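Long-range contacts in glutamate receptor 1 (Adineta vaga, PDB 4IO6), which probably acts as a ligand-gated ion channel opened by amino acids such as glutamate, this chain being its extracellular ligand-binding domain, here holding methionine: residues N105-L110 and D201-T206; I133-G138 and V176-I181. One frame throughout, in Å; residues are numbered along the deposited sequence.

Interaction 1. Residues N105-L110 and D201-T206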
loop_
_atom_site.group_PDB
_atom_site.type_symbol
_atom_site.label_atom_id
_atom_site.label_comp_id
_atom_site.label_asym_id
_atom_site.label_seq_id
_atom_site.Cartn_x
_atom_site.Cartn_y
_atom_site.Cartn_z
ATOM N N ASN A 105 -3.506 1.846 -5.141
ATOM C CA ASN A 105 -3.921 2.578 -6.332
ATOM C C ASN A 105 -3.165 2.017 -7.514
ATOM O O ASN A 105 -2.162 1.330 -7.358
ATOM C CB ASN A 105 -3.592 4.067 -6.193
ATOM C CG ASN A 105 -4.108 4.885 -7.345
ATOM O OD1 ASN A 105 -5.269 4.761 -7.731
ATOM N ND2 ASN A 105 -3.226 5.682 -7.948
ATOM N N SER A 106 -3.705 2.285 -8.691
ATOM C CA SER A 106 -3.030 2.034 -9.977
ATOM C C SER A 106 -3.763 2.938 -10.967
ATOM O O SER A 106 -4.792 3.536 -10.628
ATOM C CB SER A 106 -3.108 0.554 -10.365
ATOM O OG SER A 106 -4.452 0.099 -10.410
ATOM N N MET A 107 -3.256 3.048 -12.195
ATOM C CA MET A 107 -3.904 3.859 -13.225
ATOM C C MET A 107 -4.507 3.017 -14.330
ATOM O O MET A 107 -4.092 1.872 -14.560
ATOM C CB MET A 107 -2.903 4.859 -13.810
ATOM C CG MET A 107 -2.562 5.954 -12.837
ATOM S SD MET A 107 -1.599 7.294 -13.625
ATOM C CE MET A 107 0.060 6.695 -13.473
ATOM N N ARG A 108 -5.493 3.592 -15.014
ATOM C CA ARG A 108 -6.119 2.990 -16.183
ATOM C C ARG A 108 -6.120 3.985 -17.339
ATOM O O ARG A 108 -6.115 5.203 -17.117
ATOM C CB ARG A 108 -7.591 2.623 -15.919
ATOM C CG ARG A 108 -7.868 1.624 -14.782
ATOM C CD ARG A 108 -7.430 0.206 -15.055
ATOM N NE ARG A 108 -7.770 -0.376 -16.364
ATOM C CZ ARG A 108 -8.898 -1.005 -16.688
ATOM N NH1 ARG A 108 -9.899 -1.114 -15.819
ATOM N NH2 ARG A 108 -9.035 -1.512 -17.912
ATOM N N ILE A 109 -6.187 3.453 -18.557
ATOM C CA ILE A 109 -6.406 4.241 -19.758
ATOM C C ILE A 109 -7.906 4.500 -19.942
ATOM O O ILE A 109 -8.708 3.557 -19.907
ATOM C CB ILE A 109 -5.848 3.516 -20.980
ATOM C CG1 ILE A 109 -4.355 3.257 -20.782
ATOM C CG2 ILE A 109 -6.095 4.329 -22.243
ATOM C CD1 ILE A 109 -3.778 2.249 -21.758
ATOM N N LEU A 110 -8.253 5.781 -20.092
ATOM C CA LEU A 110 -9.621 6.261 -20.346
ATOM C C LEU A 110 -9.801 6.635 -21.809
ATOM O O LEU A 110 -8.932 7.279 -22.370
ATOM C CB LEU A 110 -9.836 7.531 -19.531
ATOM C CG LEU A 110 -11.237 8.140 -19.617
ATOM C CD1 LEU A 110 -12.308 7.233 -18.973
ATOM C CD2 LEU A 110 -11.252 9.518 -18.934
ATOM N N ASP A 201 -3.954 -2.551 -15.717
ATOM C CA ASP A 201 -3.613 -1.513 -14.757
ATOM C C ASP A 201 -2.129 -1.194 -14.946
ATOM O O ASP A 201 -1.353 -2.014 -15.459
ATOM C CB ASP A 201 -3.877 -1.968 -13.313
ATOM C CG ASP A 201 -5.232 -2.671 -13.139
ATOM O OD1 ASP A 201 -6.119 -2.504 -14.002
ATOM O OD2 ASP A 201 -5.412 -3.390 -12.130
ATOM N N PHE A 202 -1.724 -0.003 -14.546
ATOM C CA PHE A 202 -0.296 0.330 -14.550
ATOM C C PHE A 202 0.048 1.301 -13.405
ATOM O O PHE A 202 -0.818 1.891 -12.798
ATOM C CB PHE A 202 0.154 0.883 -15.907
ATOM C CG PHE A 202 -0.593 2.102 -16.367
ATOM C CD1 PHE A 202 -1.857 1.989 -16.927
ATOM C CD2 PHE A 202 -0.019 3.365 -16.261
ATOM C CE1 PHE A 202 -2.537 3.124 -17.341
ATOM C CE2 PHE A 202 -0.676 4.487 -16.679
ATOM C CZ PHE A 202 -1.956 4.377 -17.200
ATOM N N ASP A 203 1.334 1.421 -13.108
ATOM C CA ASP A 203 1.814 2.338 -12.070
ATOM C C ASP A 203 1.182 2.078 -10.704
ATOM O O ASP A 203 0.609 2.983 -10.064
ATOM C CB ASP A 203 1.611 3.794 -12.504
ATOM C CG ASP A 203 2.514 4.749 -11.764
ATOM O OD1 ASP A 203 3.717 4.442 -11.675
ATOM O OD2 ASP A 203 2.016 5.791 -11.262
ATOM N N LYS A 204 1.295 0.837 -10.241
ATOM C CA LYS A 204 0.790 0.497 -8.915
ATOM C C LYS A 204 1.443 1.434 -7.905
ATOM O O LYS A 204 2.675 1.697 -7.951
ATOM C CB LYS A 204 1.113 -0.963 -8.581
ATOM C CG LYS A 204 0.674 -1.969 -9.627
ATOM C CD LYS A 204 -0.620 -2.673 -9.264
ATOM C CE LYS A 204 -0.684 -4.061 -9.911
ATOM N NZ LYS A 204 -0.410 -4.039 -11.378
ATOM N N SER A 205 0.615 1.980 -7.018
ATOM C CA SER A 205 1.042 3.009 -6.120
ATOM C C SER A 205 0.135 3.003 -4.898
ATOM O O SER A 205 -0.641 2.055 -4.664
ATOM C CB SER A 205 0.995 4.372 -6.839
ATOM O OG SER A 205 -0.291 4.578 -7.411
ATOM N N THR A 206 0.247 4.046 -4.088
ATOM C CA THR A 206 -0.606 4.211 -2.937
ATOM C C THR A 206 -1.028 5.656 -2.805
ATOM O O THR A 206 -0.375 6.561 -3.353
ATOM C CB THR A 206 0.122 3.825 -1.620
ATOM O OG1 THR A 206 1.328 4.580 -1.533
ATOM C CG2 THR A 206 0.481 2.375 -1.593
#
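Met107 and Phe202 form one of two antiparallel hydrogen-bonded pairs that join these strands; Asn105 and Ser205 form the other. Met107 N reaches Phe202 O at 2.8 Å, nearly straight at 173°, and Phe202 N returns a bond to Met107 O. In the second pair Asn105 N bonds Ser205 O and Ser205 N bonds Asn105 O, each at 2.9 Å. The register slips by one residue between the pairs, a beta bulge, where the chain turns a corner at Asp203.

The apolar part centres on the Phe202 ring. Its CG sits between the backbone N and the carbonyl carbon (chi1 58°), which brings the ring back against the neighbouring strand. Met107 CB lies over one ring face, 3.8 Å from the centroid, a CH-pi contact. The sulfur adds a Met-aromatic contact, oblique to the ring, with Met107 SD 5.2 Å from the Phe202 centroid. Ile109 CG1 touches Phe202 CE1. Tyr144 and Phe178 also meet this ring. With an alanine here, Met107 CB and Ile109 CG1 would probably lose their aromatic partner, and the Met107 side chain would be freer to turn.

Among polar side chains, Asn105 ND2 donates to Ser205 OG at 3.2 Å and also to Asp180 OD1. A salt bridge from Arg108 to Asp201 is doubtful, since it is measured for one of two modelled positions of Asp201.

The bulged pairing thus joins strands 103-112 and 200-211 of the antiparallel sheet beside the ligand site. Backbone bonds set the register, the ring packs against Met107, and Asn105 ties the strand pair to the ligand-binding Asp180.

Interaction 2. Residues I133-G138 and V176-I181. With MET (methionine), chain C.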
loop_
_atom_site.group_PDB
_atom_site.type_symbol
_atom_site.label_atom_id
_atom_site.label_comp_id
_atom_site.label_asym_id
_atom_site.label_seq_id
_atom_site.Cartn_x
_atom_site.Cartn_y
_atom_site.Cartn_z
ATOM N N ILE A 133 -3.068 12.658 -27.030
ATOM C CA ILE A 133 -3.006 12.039 -25.711
ATOM C C ILE A 133 -3.105 13.155 -24.688
ATOM O O ILE A 133 -2.195 14.005 -24.548
ATOM C CB ILE A 133 -1.693 11.274 -25.477
ATOM C CG1 ILE A 133 -1.499 10.230 -26.573
ATOM C CG2 ILE A 133 -1.628 10.738 -24.047
ATOM C CD1 ILE A 133 -0.140 9.526 -26.489
ATOM N N GLY A 134 -4.212 13.181 -23.971
ATOM C CA GLY A 134 -4.423 14.205 -22.961
ATOM C C GLY A 134 -3.836 13.830 -21.609
ATOM O O GLY A 134 -4.030 12.726 -21.102
ATOM N N ILE A 135 -3.069 14.758 -21.049
ATOM C CA ILE A 135 -2.377 14.549 -19.770
ATOM C C ILE A 135 -2.650 15.729 -18.873
ATOM O O ILE A 135 -2.387 16.870 -19.230
ATOM C CB ILE A 135 -0.849 14.404 -19.988
ATOM C CG1 ILE A 135 -0.531 13.109 -20.757
ATOM C CG2 ILE A 135 -0.078 14.485 -18.684
ATOM C CD1 ILE A 135 -0.916 11.843 -20.028
ATOM N N ARG A 136 -3.194 15.460 -17.687
ATOM C CA ARG A 136 -3.397 16.512 -16.700
ATOM C C ARG A 136 -2.033 16.929 -16.104
ATOM O O ARG A 136 -1.321 16.114 -15.534
ATOM C CB ARG A 136 -4.342 16.054 -15.590
ATOM C CG ARG A 136 -5.787 16.070 -16.012
ATOM C CD ARG A 136 -6.639 15.423 -14.912
ATOM N NE ARG A 136 -6.537 13.972 -14.997
ATOM C CZ ARG A 136 -6.732 13.121 -13.984
ATOM N NH1 ARG A 136 -6.975 13.549 -12.752
ATOM N NH2 ARG A 136 -6.638 11.823 -14.211
ATOM N N ILE A 137 -1.668 18.187 -16.264
ATOM C CA ILE A 137 -0.370 18.636 -15.750
ATOM C C ILE A 137 -0.386 18.593 -14.228
ATOM O O ILE A 137 -1.445 18.734 -13.601
ATOM C CB ILE A 137 0.024 20.017 -16.300
ATOM C CG1 ILE A 137 -0.904 21.111 -15.789
ATOM C CG2 ILE A 137 0.069 19.950 -17.820
ATOM C CD1 ILE A 137 -0.518 22.488 -16.284
ATOM N N GLY A 138 0.778 18.330 -13.633
ATOM C CA GLY A 138 0.899 18.324 -12.185
ATOM C C GLY A 138 0.201 17.143 -11.567
ATOM O O GLY A 138 -0.386 17.251 -10.494
ATOM N N VAL A 176 -7.309 9.596 -25.830
ATOM C CA VAL A 176 -7.098 8.866 -24.576
ATOM C C VAL A 176 -6.575 9.775 -23.501
ATOM O O VAL A 176 -6.006 10.806 -23.803
ATOM C CB VAL A 176 -6.024 7.769 -24.684
ATOM C CG1 VAL A 176 -6.454 6.692 -25.563
ATOM C CG2 VAL A 176 -4.683 8.352 -25.216
ATOM N N SER A 177 -6.785 9.373 -22.240
ATOM C CA SER A 177 -6.082 9.956 -21.093
ATOM C C SER A 177 -5.874 8.872 -20.031
ATOM O O SER A 177 -6.119 7.685 -20.274
ATOM C CB SER A 177 -6.841 11.162 -20.522
ATOM O OG SER A 177 -6.033 11.934 -19.667
ATOM N N PHE A 178 -5.365 9.275 -18.876
ATOM C CA PHE A 178 -5.106 8.352 -17.759
ATOM C C PHE A 178 -5.911 8.796 -16.551
ATOM O O PHE A 178 -6.058 10.005 -16.306
ATOM C CB PHE A 178 -3.640 8.377 -17.323
ATOM C CG PHE A 178 -2.635 8.021 -18.392
ATOM C CD1 PHE A 178 -2.950 7.185 -19.439
ATOM C CD2 PHE A 178 -1.331 8.517 -18.293
ATOM C CE1 PHE A 178 -1.985 6.866 -20.398
ATOM C CE2 PHE A 178 -0.363 8.191 -19.225
ATOM C CZ PHE A 178 -0.678 7.372 -20.268
ATOM N N MET A 179 -6.404 7.821 -15.787
ATOM C CA MET A 179 -7.050 8.077 -14.516
ATOM C C MET A 179 -6.600 7.048 -13.489
ATOM O O MET A 179 -6.253 5.929 -13.830
ATOM C CB MET A 179 -8.577 7.968 -14.612
ATOM C CG MET A 179 -9.249 9.130 -15.328
ATOM S SD MET A 179 -11.055 9.100 -15.203
ATOM C CE MET A 179 -11.318 9.588 -13.495
ATOM N N ASP A 180 -6.687 7.416 -12.201
ATOM C CA ASP A 180 -6.590 6.436 -11.114
ATOM C C ASP A 180 -7.778 5.465 -11.189
ATOM O O ASP A 180 -8.872 5.842 -11.605
ATOM C CB ASP A 180 -6.612 7.131 -9.752
ATOM C CG ASP A 180 -5.398 8.007 -9.487
ATOM O OD1 ASP A 180 -4.264 7.674 -9.935
ATOM O OD2 ASP A 180 -5.580 9.060 -8.830
ATOM N N ILE A 181 -7.562 4.224 -10.787
ATOM C CA ILE A 181 -8.563 3.176 -10.979
ATOM C C ILE A 181 -9.879 3.435 -10.253
ATOM O O ILE A 181 -10.943 3.207 -10.820
ATOM C CB ILE A 181 -7.945 1.803 -10.615
ATOM C CG1 ILE A 181 -8.884 0.675 -10.988
ATOM C CG2 ILE A 181 -7.487 1.746 -9.163
ATOM C CD1 ILE A 181 -8.189 -0.661 -11.095
HETATM N N MET C . -3.600 10.648 -7.800
HETATM C CA MET C . -2.927 11.439 -8.852
HETATM C C MET C . -1.914 12.372 -8.245
HETATM O O MET C . -1.779 12.465 -6.990
HETATM C CB MET C . -3.912 12.239 -9.713
HETATM C CG MET C . -4.517 11.405 -10.810
HETATM S SD MET C . -3.191 11.031 -12.041
HETATM C CE MET C . -3.929 9.637 -12.906
HETATM O OXT MET C . -1.196 13.083 -8.958
HETATM O O HOH W 1 -4.712 12.903 -17.270
#
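Gly134 and Val176 bring the two backbones together: Gly134 N donates to Val176 O at 3.0 Å. The strand segments run in roughly the same direction, 33° apart. The single backbone bridge is between Ile133 and Val176. Further along, side chains and a water span the gap.

Ser177 OG donates to Gly134 O at 2.6 Å, from above the carbonyl plane. Its hydroxyl lies anti to the backbone N (chi1 -165°), facing the other strand. A water accepts from Arg136 N and NE and donates to Ser177 OG. Its bond to Phe178 O is weak.

Arg136 is bent at chi3 (-79°), and its NH2 donates to Phe178 O at 2.8 Å. The oxygen lies in the guanidinium plane, and the N-H meets a lone pair of the carbonyl. Together with the water on NE, this bond limits rotation of the guanidinium. Arg136 NH2 also lies 3.7 Å from CE of the bound methionine, beside the ligand's side chain.

Apolar contacts complete the join. Ile133 and Val176 lie side by side, CG1 against CG2. Ile135 CD1 meets Phe178 CD2 at 3.8 Å, its side chain at a slant to the ring.

Asp180, at the far end of the second strand, takes the ligand's amino N on OD2 at 2.7 Å. It stands at the N-cap of helix 181-190, but its side chain makes no capping bond. The arrangement is characteristic of the amino-acid site of ionotropic glutamate receptors, in the periplasmic-binding-protein fold, with an acidic residue holding the ligand's amino group.

Overall arrangement
Interactions 1 and 2 have centres 11 Å apart and share one sheet, in which strand 103-112 pairs with strand 176-180. Both segments of interaction 2 fall in the sequence between the two of interaction 1. Backbone contacts join them: Arg108 N lies 2.7 Å from Met179 O, and Ser106 O lies 2.9 Å from Ile181 N, both probable hydrogen bonds. Phe202 CZ packs on Phe178 CD1 at 3.7 Å. Both contacts border the bound methionine. Met107 approaches it from interaction 1, while Arg136 and Asp180 line it from interaction 2. Asp85, Thr87, Arg92 and Ala140 supply further hydrogen bonds to the ligand.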